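Local coordinates for protein Xaa-Pro Dipeptidase (Alteromonas macleodii, PDB 2QS8) that probably hydrolyses dipeptides or the carboxy-terminal bond of short peptides, as a metal-dependent peptidase of the amidohydrolase superfamily, at residues Ile37-Lys42 with Ile375-Leu380; His98-Phe103 with Lys131-Arg136; Ser116-Ile121 with Tyr186-Asp191; Asp265-Asn270 with Lys319-Ala324. All blocks are in the same frame, centred on the assembly; numbering follows the deposited sequence.

Contact 1. Residues Ile37-Lys42 with Ile375-Leu380; sequences ISDIKK and IESGKL
Ile37 O is where the backbone of 375-380 takes hold: Gly378 N donates to it across 2.7 Å, almost straight at 174°, and the CA-H of Ser377 adds a softer approach. The same residue gives its N-H to Lys379 O at 3.0 Å, nearly as straight, so both peptide ends of Ile37 are tied to one loop. That loop is a type II turn from Glu376 to Lys379, closed by Lys379 N on Glu376 O at 3.2 Å. Gly378 takes the positive phi of 103° in its third position, where a CB would run into the carbonyl oxygen of Ser377.

Beneath these bonds, Ile37 slides its side chain under the turn. CG1 stands beside the backbone N (chi1 -65°), and the extended second torsion then carries CD1 to Ile375 CG2 at 4.0 Å, while CB sits 3.7 Å from Glu376 O. Further along the strand Ile40 swings its CD1 against the backbone of the loop, 3.5 Å from Ile375 O and close to Ser377 N; its CG1 brushes Ser377 OG. The charged ends look elsewhere: Glu376 OE2 pairs with Lys20, and Lys379 NZ is taken up by Ser374 OG and the carbonyls of Glu369 and Leu372.

Two strand residues, Ser38 and Asp39, sit opposite the single Val31, which makes a classic beta bulge between strands 28-33 and 36-42. The turn is bonded to the strand just before its bulge, in the small beta domain, built from the two ends of the chain, that accompanies the TIM barrel in many amidohydrolases.

Contact 2. Residues His98-Phe103 with Lys131-Arg136; sequences HAYVTF and KLAGPR
Two aromatic residues of helix 88-104 share one first torsion, CG opposite the backbone N (chi1 175° at Phe103, -174° at Tyr100), and it brings both rings to the loop, Phe103 over the Gly134-Pro135 peptide and Tyr100 only near Ala133. Phe103 comes down flat on its peptide: Gly134 O stands 3.6 Å above the ring plane, over its centre, and the carbonyl carbon behind it is close to CG. Gly134 O is also hydrogen-bonded to Lys405 NZ, so the oxygen lies between a ring face and an ammonium group, and the nearby ammonium would probably polarise that carbonyl.

Pro135 fills the groove beside the helix. Its CD lies 3.6 Å from Ala99 O, with Phe103 CB and Ala99 CB also against it, a three-sided fit one helical turn long. This loop is the alpha-to-beta connection of a beta-alpha-beta crossover of the TIM barrel: strand 107-112 runs through helix 119-128 and the loop 131-135 into the parallel strand 136-139, and the preceding helix packs on that loop.

Without its ring, as with an alanine here, Phe103 would probably strip the Gly134-Pro135 peptide of its cover on that side and deprive Tyr410 of its edge-to-face partner. Tyr100 touches more lightly, CE1 being 4.3 Å from Ala133 CB. A CB on Gly134 would clash with Pro135 CD. Thr102 turns its hydroxyl back into the helix instead, OG1 donating to His98 O at 2.8 Å; its own N reaches the same oxygen from the opposite face.

Contact 3. Residues Ser116-Ile121 with Tyr186-Asp191; sequences SGLVAI and YKDGAD
Leu118 CD2 rests over one face of the Asp188 carboxylate, 4.0 Å from CG, the two side chains crossing at about a right angle. The carboxylate oxygens turn to polar partners of the helix they belong to: OD2 to Arg185 and OD1 to Gln184 NE2, so the methyl meets an acid already engaged. A second flat group is the peptide between Gly189 and Ala190, and Ile121 CD1 lies over its face, 3.7 Å from Ala190 N.

Ile121 works with both branches. With CG1 beside the backbone N (chi1 -72°), CG2 falls anti to that N and reaches Asp188 O at 3.6 Å, while CD1, at the far end of the other branch, touches Ala190 CB at 4.1 Å. Leu118 CD1 comes to Asp188 O as well, again at 3.6 Å, so methyls from both residues gather round one carbonyl oxygen. Cutting Ile121 back to an alanine would probably open a gap over the Gly189-Ala190 peptide and cost the Ala190 methyl this apolar contact.

Residues 186-191 form a helix end of the Schellman type: Gly189, at phi 110°, is the C-prime residue, with Ala190 N bonded to Arg185 O and a weak bond from Gly189 N to Tyr186 O. A CB on Gly189 would sit tight against Ile121 CG2.

Leu118 is the N-cap of helix 119-128, so the start of one barrel helix meets the finish of helix 175-188. Ile121 also leans on Ala139 of strand 136-139, Arg124 of the same helix forms a salt bridge with Asp191, and Leu118 packs on Val159 of the second subunit.

Contact 4. Residues Asp265-Asn270 with Lys319-Ala324; sequences DLMIEN and KGVKIA
This is an apolar helix-to-loop contact in the TIM barrel, with a long salt bridge at its rim: helix 261-270 lies against the Schellman motif that ends helix 299-319 and the chain that follows. That chain runs beside strand 273-275, where backbone hydrogen bonds join Lys322 and Ala324 to Tyr274, and leads on to the magnesium ligand Asp328.

Ile268 gives the largest share of the contact from the helix side. Its CG1 packs on Val321 CG2 at 4.1 Å, and CD1 presses on Lys319 O at 3.5 Å and on Lys319 CG. Deeper in, the selenomethionine Met267 bends at its third torsion (chi3 80°), which brings CE round to Val321 CG1 at 3.9 Å; the same side chain touches Ile246 and Met242, so it also packs against helix 239-248.

At the surface Lys319 reaches back across Asp265 at about a right angle. Its chain kinks at chi2 (75°) and passes CE within 3.2 Å of Asp265 OD1, while NZ stays 3.7 Å from that oxygen, so the attraction between the charges is probably modest. Gly320, with a positive phi, carries the turn between Lys319 and Val321.

One water stitches the two backbones together where they do not touch: it accepts from Lys322 N at 2.8 Å and donates, weakly, to Met267 O at 3.1 Å.

In the fold
Contact 1 lies in the small beta domain, whereas the other three belong to the barrel. Its loop still reaches contact 2: Leu380 CD1 packs on Arg136 NH2 at 4.0 Å, although the two centres are about 24 Å apart. Contacts 2 and 3 are joined through helix 119-128, which starts in contact 3 and ends just before 131-136; their centres are about 17 Å apart. Contact 4 lies across the centre of the chain from contact 2, about 31 Å between centres. No residue in the four contacts binds the magnesium ion or lines the methionine pocket, but segment 319-324 stops four residues short of Asp328, which does both.

Contact 1. Residues Ile37-Lys42 with Ile375-Leu380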
loop_
_atom_site.group_PDB
_atom_site.type_symbol
_atom_site.label_atom_id
_atom_site.label_comp_id
_atom_site.label_asym_id
_atom_site.label_seq_id
_atom_site.Cartn_x
_atom_site.Cartn_y
_atom_site.Cartn_z
ATOM N N ILE A 37 41.769 16.797 -24.441
ATOM C CA ILE A 37 42.292 18.004 -25.062
ATOM C C ILE A 37 43.520 18.302 -24.195
ATOM O O ILE A 37 43.385 18.748 -23.059
ATOM C CB ILE A 37 41.285 19.170 -24.965
ATOM C CG1 ILE A 37 40.033 18.843 -25.781
ATOM C CG2 ILE A 37 41.918 20.459 -25.453
ATOM C CD1 ILE A 37 38.915 19.847 -25.617
ATOM N N SER A 38 44.710 18.026 -24.725
ATOM C CA SER A 38 45.952 18.227 -23.978
ATOM C C SER A 38 46.537 19.636 -23.995
ATOM O O SER A 38 47.298 20.003 -23.105
ATOM C CB SER A 38 47.017 17.244 -24.462
ATOM O OG SER A 38 47.262 17.407 -25.842
ATOM N N ASP A 39 46.201 20.435 -24.998
ATOM C CA ASP A 39 46.752 21.777 -25.034
ATOM C C ASP A 39 46.007 22.721 -25.973
ATOM O O ASP A 39 45.299 22.292 -26.879
ATOM C CB ASP A 39 48.229 21.712 -25.421
ATOM C CG ASP A 39 49.036 22.860 -24.844
ATOM O OD1 ASP A 39 50.216 22.997 -25.239
ATOM O OD2 ASP A 39 48.503 23.616 -24.001
ATOM N N ILE A 40 46.183 24.017 -25.740
ATOM C CA ILE A 40 45.538 25.045 -26.545
ATOM C C ILE A 40 46.510 26.201 -26.686
ATOM O O ILE A 40 46.738 26.946 -25.736
ATOM C CB ILE A 40 44.251 25.562 -25.864
ATOM C CG1 ILE A 40 43.296 24.395 -25.608
ATOM C CG2 ILE A 40 43.590 26.625 -26.731
ATOM C CD1 ILE A 40 42.116 24.760 -24.760
ATOM N N LYS A 41 47.081 26.345 -27.872
ATOM C CA LYS A 41 48.035 27.413 -28.122
ATOM C C LYS A 41 47.511 28.416 -29.144
ATOM O O LYS A 41 46.703 28.072 -30.009
ATOM C CB LYS A 41 49.362 26.809 -28.588
ATOM C CG LYS A 41 50.019 25.940 -27.528
ATOM C CD LYS A 41 51.443 25.540 -27.906
ATOM C CE LYS A 41 52.164 24.894 -26.722
ATOM N NZ LYS A 41 52.159 25.792 -25.524
ATOM N N LYS A 42 47.962 29.661 -29.028
ATOM C CA LYS A 42 47.544 30.711 -29.951
ATOM C C LYS A 42 48.270 30.620 -31.288
ATOM O O LYS A 42 49.439 30.226 -31.356
ATOM C CB LYS A 42 47.767 32.087 -29.326
ATOM C CG LYS A 42 46.820 32.395 -28.175
ATOM C CD LYS A 42 47.127 33.749 -27.574
ATOM C CE LYS A 42 46.262 34.037 -26.354
ATOM N NZ LYS A 42 46.707 35.286 -25.649
ATOM N N ILE A 375 35.915 23.853 -24.553
ATOM C CA ILE A 375 37.181 23.453 -25.144
ATOM C C ILE A 375 38.265 24.063 -24.266
ATOM O O ILE A 375 38.661 25.217 -24.433
ATOM C CB ILE A 375 37.272 23.921 -26.593
ATOM C CG1 ILE A 375 36.108 23.292 -27.378
ATOM C CG2 ILE A 375 38.612 23.519 -27.185
ATOM C CD1 ILE A 375 36.028 23.675 -28.835
ATOM N N GLU A 376 38.709 23.261 -23.306
ATOM C CA GLU A 376 39.703 23.656 -22.324
ATOM C C GLU A 376 40.625 22.474 -22.079
ATOM O O GLU A 376 40.201 21.319 -22.161
ATOM C CB GLU A 376 38.997 24.031 -21.017
ATOM C CG GLU A 376 39.326 25.417 -20.478
ATOM C CD GLU A 376 38.240 25.963 -19.546
ATOM O OE1 GLU A 376 38.447 27.051 -18.968
ATOM O OE2 GLU A 376 37.179 25.316 -19.400
ATOM N N SER A 377 41.884 22.767 -21.773
ATOM C CA SER A 377 42.867 21.724 -21.516
ATOM C C SER A 377 42.421 20.815 -20.373
ATOM O O SER A 377 42.003 21.290 -19.315
ATOM C CB SER A 377 44.222 22.354 -21.168
ATOM O OG SER A 377 44.670 23.217 -22.201
ATOM N N GLY A 378 42.519 19.507 -20.595
ATOM C CA GLY A 378 42.122 18.554 -19.580
ATOM C C GLY A 378 40.769 17.908 -19.841
ATOM O O GLY A 378 40.579 16.731 -19.544
ATOM N N LYS A 379 39.830 18.662 -20.403
ATOM C CA LYS A 379 38.498 18.122 -20.680
ATOM C C LYS A 379 38.482 17.117 -21.818
ATOM O O LYS A 379 39.450 17.010 -22.569
ATOM C CB LYS A 379 37.513 19.252 -20.981
ATOM C CG LYS A 379 37.118 20.041 -19.745
ATOM C CD LYS A 379 35.867 20.863 -19.985
ATOM C CE LYS A 379 35.415 21.563 -18.711
ATOM N NZ LYS A 379 34.164 22.346 -18.917
ATOM N N LEU A 380 37.386 16.375 -21.936
ATOM C CA LEU A 380 37.246 15.378 -22.992
ATOM C C LEU A 380 37.143 16.051 -24.358
ATOM O O LEU A 380 36.541 17.125 -24.501
ATOM C CB LEU A 380 36.014 14.500 -22.733
ATOM C CG LEU A 380 36.069 13.596 -21.488
ATOM C CD1 LEU A 380 34.727 12.885 -21.281
ATOM C CD2 LEU A 380 37.180 12.569 -21.648
#

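Contact 2. Residues His98-Phe103 with Lys131-Arg136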
loop_
_atom_site.group_PDB
_atom_site.type_symbol
_atom_site.label_atom_id
_atom_site.label_comp_id
_atom_site.label_asym_id
_atom_site.label_seq_id
_atom_site.Cartn_x
_atom_site.Cartn_y
_atom_site.Cartn_z
ATOM N N HIS A 98 17.771 7.786 -35.199
ATOM C CA HIS A 98 17.472 9.065 -34.592
ATOM C C HIS A 98 18.705 9.598 -33.873
ATOM O O HIS A 98 19.016 10.784 -33.959
ATOM C CB HIS A 98 16.320 8.923 -33.601
ATOM C CG HIS A 98 15.015 8.564 -34.242
ATOM N ND1 HIS A 98 13.945 8.075 -33.518
ATOM C CD2 HIS A 98 14.592 8.669 -35.518
ATOM C CE1 HIS A 98 12.920 7.895 -34.330
ATOM N NE2 HIS A 98 13.280 8.247 -35.549
ATOM N N ALA A 99 19.402 8.715 -33.171
ATOM C CA ALA A 99 20.583 9.108 -32.424
ATOM C C ALA A 99 21.710 9.510 -33.354
ATOM O O ALA A 99 22.386 10.504 -33.127
ATOM C CB ALA A 99 21.041 7.965 -31.528
ATOM N N TYR A 100 21.912 8.728 -34.403
ATOM C CA TYR A 100 22.975 9.024 -35.337
ATOM C C TYR A 100 22.808 10.372 -36.055
ATOM O O TYR A 100 23.774 11.135 -36.162
ATOM C CB TYR A 100 23.114 7.908 -36.367
ATOM C CG TYR A 100 24.300 8.124 -37.254
ATOM C CD1 TYR A 100 25.593 8.113 -36.728
ATOM C CD2 TYR A 100 24.137 8.426 -38.605
ATOM C CE1 TYR A 100 26.697 8.404 -37.527
ATOM C CE2 TYR A 100 25.234 8.720 -39.414
ATOM C CZ TYR A 100 26.508 8.709 -38.869
ATOM O OH TYR A 100 27.591 8.999 -39.663
ATOM N N VAL A 101 21.606 10.674 -36.542
ATOM C CA VAL A 101 21.407 11.942 -37.229
ATOM C C VAL A 101 21.554 13.129 -36.276
ATOM O O VAL A 101 21.955 14.218 -36.687
ATOM C CB VAL A 101 20.011 12.028 -37.923
ATOM C CG1 VAL A 101 19.840 10.877 -38.905
ATOM C CG2 VAL A 101 18.901 12.029 -36.883
ATOM N N THR A 102 21.230 12.912 -35.006
ATOM C CA THR A 102 21.327 13.965 -34.008
ATOM C C THR A 102 22.797 14.218 -33.701
ATOM O O THR A 102 23.232 15.357 -33.534
ATOM C CB THR A 102 20.592 13.567 -32.711
ATOM O OG1 THR A 102 19.191 13.393 -32.979
ATOM C CG2 THR A 102 20.763 14.647 -31.653
ATOM N N PHE A 103 23.544 13.127 -33.640
ATOM C CA PHE A 103 24.968 13.145 -33.360
ATOM C C PHE A 103 25.683 13.815 -34.525
ATOM O O PHE A 103 26.521 14.689 -34.326
ATOM C CB PHE A 103 25.448 11.697 -33.163
ATOM C CG PHE A 103 26.933 11.552 -32.976
ATOM C CD1 PHE A 103 27.591 12.198 -31.937
ATOM C CD2 PHE A 103 27.666 10.733 -33.823
ATOM C CE1 PHE A 103 28.965 12.025 -31.742
ATOM C CE2 PHE A 103 29.036 10.554 -33.636
ATOM C CZ PHE A 103 29.687 11.203 -32.594
ATOM N N LYS A 131 29.470 -0.566 -30.002
ATOM C CA LYS A 131 28.713 -1.392 -30.941
ATOM C C LYS A 131 28.256 -0.574 -32.150
ATOM O O LYS A 131 28.079 -1.111 -33.246
ATOM C CB LYS A 131 27.501 -2.017 -30.245
ATOM C CG LYS A 131 27.843 -2.778 -28.966
ATOM C CD LYS A 131 28.816 -3.927 -29.223
ATOM C CE LYS A 131 29.263 -4.569 -27.913
ATOM N NZ LYS A 131 28.104 -5.076 -27.113
ATOM N N LEU A 132 28.049 0.721 -31.939
ATOM C CA LEU A 132 27.641 1.619 -33.014
ATOM C C LEU A 132 27.927 3.063 -32.609
ATOM O O LEU A 132 28.189 3.354 -31.444
ATOM C CB LEU A 132 26.146 1.461 -33.346
ATOM C CG LEU A 132 25.131 2.004 -32.340
ATOM C CD1 LEU A 132 23.764 2.055 -32.967
ATOM C CD2 LEU A 132 25.116 1.128 -31.105
ATOM N N ALA A 133 27.874 3.961 -33.583
ATOM C CA ALA A 133 28.138 5.365 -33.331
ATOM C C ALA A 133 26.895 6.119 -32.858
ATOM O O ALA A 133 25.764 5.800 -33.239
ATOM C CB ALA A 133 28.693 6.003 -34.579
ATOM N N GLY A 134 27.127 7.124 -32.023
ATOM C CA GLY A 134 26.046 7.929 -31.484
ATOM C C GLY A 134 26.572 8.907 -30.446
ATOM O O GLY A 134 27.765 8.944 -30.167
ATOM N N PRO A 135 25.695 9.718 -29.853
ATOM C CA PRO A 135 26.129 10.683 -28.845
ATOM C C PRO A 135 26.254 10.017 -27.481
ATOM O O PRO A 135 25.929 8.842 -27.326
ATOM C CB PRO A 135 25.011 11.709 -28.875
ATOM C CG PRO A 135 23.796 10.818 -29.036
ATOM C CD PRO A 135 24.242 9.812 -30.085
ATOM N N ARG A 136 26.752 10.760 -26.501
ATOM C CA ARG A 136 26.850 10.236 -25.142
ATOM C C ARG A 136 25.412 10.365 -24.646
ATOM O O ARG A 136 24.843 11.458 -24.669
ATOM C CB ARG A 136 27.772 11.100 -24.279
ATOM C CG ARG A 136 29.238 11.050 -24.668
ATOM C CD ARG A 136 30.055 12.089 -23.895
ATOM N NE ARG A 136 31.385 12.245 -24.477
ATOM C CZ ARG A 136 32.383 11.378 -24.331
ATOM N NH1 ARG A 136 32.220 10.277 -23.608
ATOM N NH2 ARG A 136 33.541 11.600 -24.925
#

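Contact 3. Residues Ser116-Ile121 with Tyr186-Asp191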
loop_
_atom_site.group_PDB
_atom_site.type_symbol
_atom_site.label_atom_id
_atom_site.label_comp_id
_atom_site.label_asym_id
_atom_site.label_seq_id
_atom_site.Cartn_x
_atom_site.Cartn_y
_atom_site.Cartn_z
ATOM N N SER A 116 9.579 4.034 -23.929
ATOM C CA SER A 116 8.815 2.933 -23.342
ATOM C C SER A 116 9.485 2.267 -22.134
ATOM O O SER A 116 8.830 1.556 -21.377
ATOM C CB SER A 116 8.449 1.890 -24.408
ATOM O OG SER A 116 9.593 1.294 -24.991
ATOM N N GLY A 117 10.780 2.504 -21.946
ATOM C CA GLY A 117 11.463 1.940 -20.794
ATOM C C GLY A 117 12.941 1.588 -20.915
ATOM O O GLY A 117 13.750 1.998 -20.088
ATOM N N LEU A 118 13.303 0.832 -21.944
ATOM C CA LEU A 118 14.675 0.391 -22.110
ATOM C C LEU A 118 15.327 0.808 -23.431
ATOM O O LEU A 118 16.418 0.342 -23.764
ATOM C CB LEU A 118 14.722 -1.136 -21.969
ATOM C CG LEU A 118 14.924 -1.762 -20.582
ATOM C CD1 LEU A 118 16.312 -1.391 -20.086
ATOM C CD2 LEU A 118 13.886 -1.283 -19.596
ATOM N N VAL A 119 14.673 1.686 -24.181
ATOM C CA VAL A 119 15.228 2.111 -25.462
ATOM C C VAL A 119 16.535 2.907 -25.303
ATOM O O VAL A 119 17.600 2.435 -25.698
ATOM C CB VAL A 119 14.189 2.922 -26.271
ATOM C CG1 VAL A 119 14.747 3.268 -27.653
ATOM C CG2 VAL A 119 12.907 2.107 -26.415
ATOM N N ALA A 120 16.466 4.097 -24.727
ATOM C CA ALA A 120 17.675 4.896 -24.543
ATOM C C ALA A 120 18.728 4.162 -23.682
ATOM O O ALA A 120 19.928 4.255 -23.943
ATOM C CB ALA A 120 17.324 6.249 -23.906
ATOM N N ILE A 121 18.286 3.436 -22.659
ATOM C CA ILE A 121 19.228 2.721 -21.813
ATOM C C ILE A 121 20.020 1.702 -22.649
ATOM O O ILE A 121 21.247 1.624 -22.554
ATOM C CB ILE A 121 18.499 2.004 -20.671
ATOM C CG1 ILE A 121 18.004 3.040 -19.652
ATOM C CG2 ILE A 121 19.402 0.957 -20.042
ATOM C CD1 ILE A 121 16.969 2.511 -18.691
ATOM N N TYR A 186 16.268 2.753 -11.483
ATOM C CA TYR A 186 17.653 2.477 -11.116
ATOM C C TYR A 186 17.961 1.028 -11.536
ATOM O O TYR A 186 19.031 0.724 -12.064
ATOM C CB TYR A 186 17.835 2.602 -9.593
ATOM C CG TYR A 186 19.027 1.862 -9.046
ATOM C CD1 TYR A 186 20.332 2.311 -9.282
ATOM C CD2 TYR A 186 18.859 0.701 -8.297
ATOM C CE1 TYR A 186 21.438 1.617 -8.780
ATOM C CE2 TYR A 186 19.950 0.001 -7.790
ATOM C CZ TYR A 186 21.237 0.464 -8.033
ATOM O OH TYR A 186 22.308 -0.222 -7.517
ATOM N N LYS A 187 16.990 0.156 -11.295
ATOM C CA LYS A 187 17.128 -1.256 -11.610
ATOM C C LYS A 187 17.251 -1.469 -13.114
ATOM O O LYS A 187 18.056 -2.278 -13.542
ATOM C CB LYS A 187 15.928 -2.034 -11.044
ATOM C CG LYS A 187 15.996 -3.558 -11.150
ATOM C CD LYS A 187 14.819 -4.198 -10.388
ATOM C CE LYS A 187 14.805 -5.710 -10.554
ATOM N NZ LYS A 187 13.873 -6.344 -9.600
ATOM N N ASP A 188 16.472 -0.733 -13.907
ATOM C CA ASP A 188 16.528 -0.874 -15.356
ATOM C C ASP A 188 17.853 -0.363 -15.937
ATOM O O ASP A 188 18.224 -0.736 -17.047
ATOM C CB ASP A 188 15.380 -0.121 -16.033
ATOM C CG ASP A 188 14.010 -0.677 -15.673
ATOM O OD1 ASP A 188 13.884 -1.900 -15.436
ATOM O OD2 ASP A 188 13.054 0.116 -15.650
ATOM N N GLY A 189 18.546 0.490 -15.184
ATOM C CA GLY A 189 19.813 1.038 -15.641
ATOM C C GLY A 189 19.792 2.524 -15.984
ATOM O O GLY A 189 20.712 3.009 -16.627
ATOM N N ALA A 190 18.762 3.252 -15.558
ATOM C CA ALA A 190 18.667 4.689 -15.855
ATOM C C ALA A 190 19.690 5.565 -15.111
ATOM O O ALA A 190 20.113 5.233 -14.003
ATOM C CB ALA A 190 17.263 5.184 -15.546
ATOM N N ASP A 191 20.080 6.677 -15.727
ATOM C CA ASP A 191 21.030 7.621 -15.124
ATOM C C ASP A 191 20.258 8.627 -14.285
ATOM O O ASP A 191 20.775 9.163 -13.305
ATOM C CB ASP A 191 21.811 8.403 -16.191
ATOM C CG ASP A 191 22.596 7.512 -17.122
ATOM O OD1 ASP A 191 22.181 7.353 -18.294
ATOM O OD2 ASP A 191 23.630 6.977 -16.674
#

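Contact 4. Residues Asp265-Asn270 with Lys319-Ala324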
loop_
_atom_site.group_PDB
_atom_site.type_symbol
_atom_site.label_atom_id
_atom_site.label_comp_id
_atom_site.label_asym_id
_atom_site.label_seq_id
_atom_site.Cartn_x
_atom_site.Cartn_y
_atom_site.Cartn_z
ATOM N N ASP A 265 10.956 33.066 -9.340
ATOM C CA ASP A 265 11.813 33.385 -8.206
ATOM C C ASP A 265 12.186 32.106 -7.454
ATOM O O ASP A 265 13.296 31.976 -6.939
ATOM C CB ASP A 265 11.124 34.369 -7.257
ATOM C CG ASP A 265 10.984 35.759 -7.862
ATOM O OD1 ASP A 265 11.951 36.224 -8.499
ATOM O OD2 ASP A 265 9.922 36.396 -7.693
ATOM N N LEU A 266 11.258 31.163 -7.382
ATOM C CA LEU A 266 11.543 29.905 -6.710
ATOM C C LEU A 266 12.660 29.181 -7.451
ATOM O O LEU A 266 13.577 28.658 -6.835
ATOM C CB LEU A 266 10.292 29.026 -6.658
ATOM C CG LEU A 266 9.272 29.415 -5.586
ATOM C CD1 LEU A 266 7.993 28.622 -5.778
ATOM C CD2 LEU A 266 9.865 29.152 -4.200
HETATM N N MSE A 267 12.590 29.157 -8.779
HETATM C CA MSE A 267 13.622 28.488 -9.560
HETATM C C MSE A 267 14.985 29.146 -9.409
HETATM O O MSE A 267 16.012 28.467 -9.401
HETATM C CB MSE A 267 13.226 28.454 -11.027
HETATM C CG MSE A 267 12.177 27.418 -11.327
HETATM SE SE MSE A 267 11.757 27.481 -13.234
HETATM C CE MSE A 267 13.281 26.456 -13.967
ATOM N N ILE A 268 14.986 30.467 -9.277
ATOM C CA ILE A 268 16.225 31.200 -9.102
ATOM C C ILE A 268 16.807 30.895 -7.723
ATOM O O ILE A 268 18.003 30.669 -7.581
ATOM C CB ILE A 268 15.992 32.717 -9.227
ATOM C CG1 ILE A 268 15.558 33.044 -10.657
ATOM C CG2 ILE A 268 17.263 33.476 -8.874
ATOM C CD1 ILE A 268 15.123 34.471 -10.854
ATOM N N GLU A 269 15.948 30.881 -6.713
ATOM C CA GLU A 269 16.379 30.613 -5.344
ATOM C C GLU A 269 16.918 29.202 -5.144
ATOM O O GLU A 269 17.853 28.994 -4.374
ATOM C CB GLU A 269 15.212 30.836 -4.390
ATOM C CG GLU A 269 15.548 30.674 -2.923
ATOM C CD GLU A 269 14.298 30.551 -2.059
ATOM O OE1 GLU A 269 13.367 31.374 -2.227
ATOM O OE2 GLU A 269 14.247 29.632 -1.211
ATOM N N ASN A 270 16.314 28.236 -5.828
ATOM C CA ASN A 270 16.716 26.838 -5.714
ATOM C C ASN A 270 17.740 26.435 -6.776
ATOM O O ASN A 270 18.254 25.324 -6.754
ATOM C CB ASN A 270 15.484 25.927 -5.818
ATOM C CG ASN A 270 14.539 26.070 -4.629
ATOM O OD1 ASN A 270 14.862 25.669 -3.513
ATOM N ND2 ASN A 270 13.371 26.647 -4.869
ATOM N N LYS A 319 14.267 37.580 -16.551
ATOM C CA LYS A 319 14.183 37.490 -15.095
ATOM C C LYS A 319 15.446 36.869 -14.489
ATOM O O LYS A 319 15.678 36.969 -13.283
ATOM C CB LYS A 319 12.967 36.663 -14.692
ATOM C CG LYS A 319 12.710 36.614 -13.200
ATOM C CD LYS A 319 12.128 37.924 -12.695
ATOM C CE LYS A 319 11.777 37.842 -11.216
ATOM N NZ LYS A 319 11.092 39.082 -10.750
ATOM N N GLY A 320 16.250 36.212 -15.320
ATOM C CA GLY A 320 17.477 35.612 -14.825
ATOM C C GLY A 320 17.419 34.144 -14.440
ATOM O O GLY A 320 18.309 33.653 -13.743
ATOM N N VAL A 321 16.378 33.441 -14.880
ATOM C CA VAL A 321 16.226 32.018 -14.596
ATOM C C VAL A 321 17.289 31.231 -15.363
ATOM O O VAL A 321 17.533 31.494 -16.537
ATOM C CB VAL A 321 14.828 31.516 -15.025
ATOM C CG1 VAL A 321 14.741 30.004 -14.880
ATOM C CG2 VAL A 321 13.757 32.189 -14.194
ATOM N N LYS A 322 17.924 30.267 -14.706
ATOM C CA LYS A 322 18.941 29.463 -15.370
ATOM C C LYS A 322 18.296 28.686 -16.516
ATOM O O LYS A 322 17.195 28.144 -16.373
ATOM C CB LYS A 322 19.597 28.511 -14.374
ATOM C CG LYS A 322 20.296 29.234 -13.238
ATOM C CD LYS A 322 20.545 28.300 -12.070
ATOM C CE LYS A 322 21.702 27.378 -12.339
ATOM N NZ LYS A 322 22.964 28.166 -12.343
ATOM N N ILE A 323 18.990 28.634 -17.649
ATOM C CA ILE A 323 18.477 27.968 -18.829
ATOM C C ILE A 323 19.476 27.023 -19.479
ATOM O O ILE A 323 20.644 27.364 -19.666
ATOM C CB ILE A 323 18.025 29.017 -19.879
ATOM C CG1 ILE A 323 16.768 29.737 -19.374
ATOM C CG2 ILE A 323 17.786 28.358 -21.224
ATOM C CD1 ILE A 323 16.277 30.865 -20.270
ATOM N N ALA A 324 18.998 25.824 -19.815
ATOM C CA ALA A 324 19.814 24.814 -20.477
ATOM C C ALA A 324 19.075 24.378 -21.744
ATOM O O ALA A 324 17.847 24.237 -21.739
ATOM C CB ALA A 324 20.041 23.620 -19.555
HETATM O O HOH W 1 17.381 29.312 -12.101
#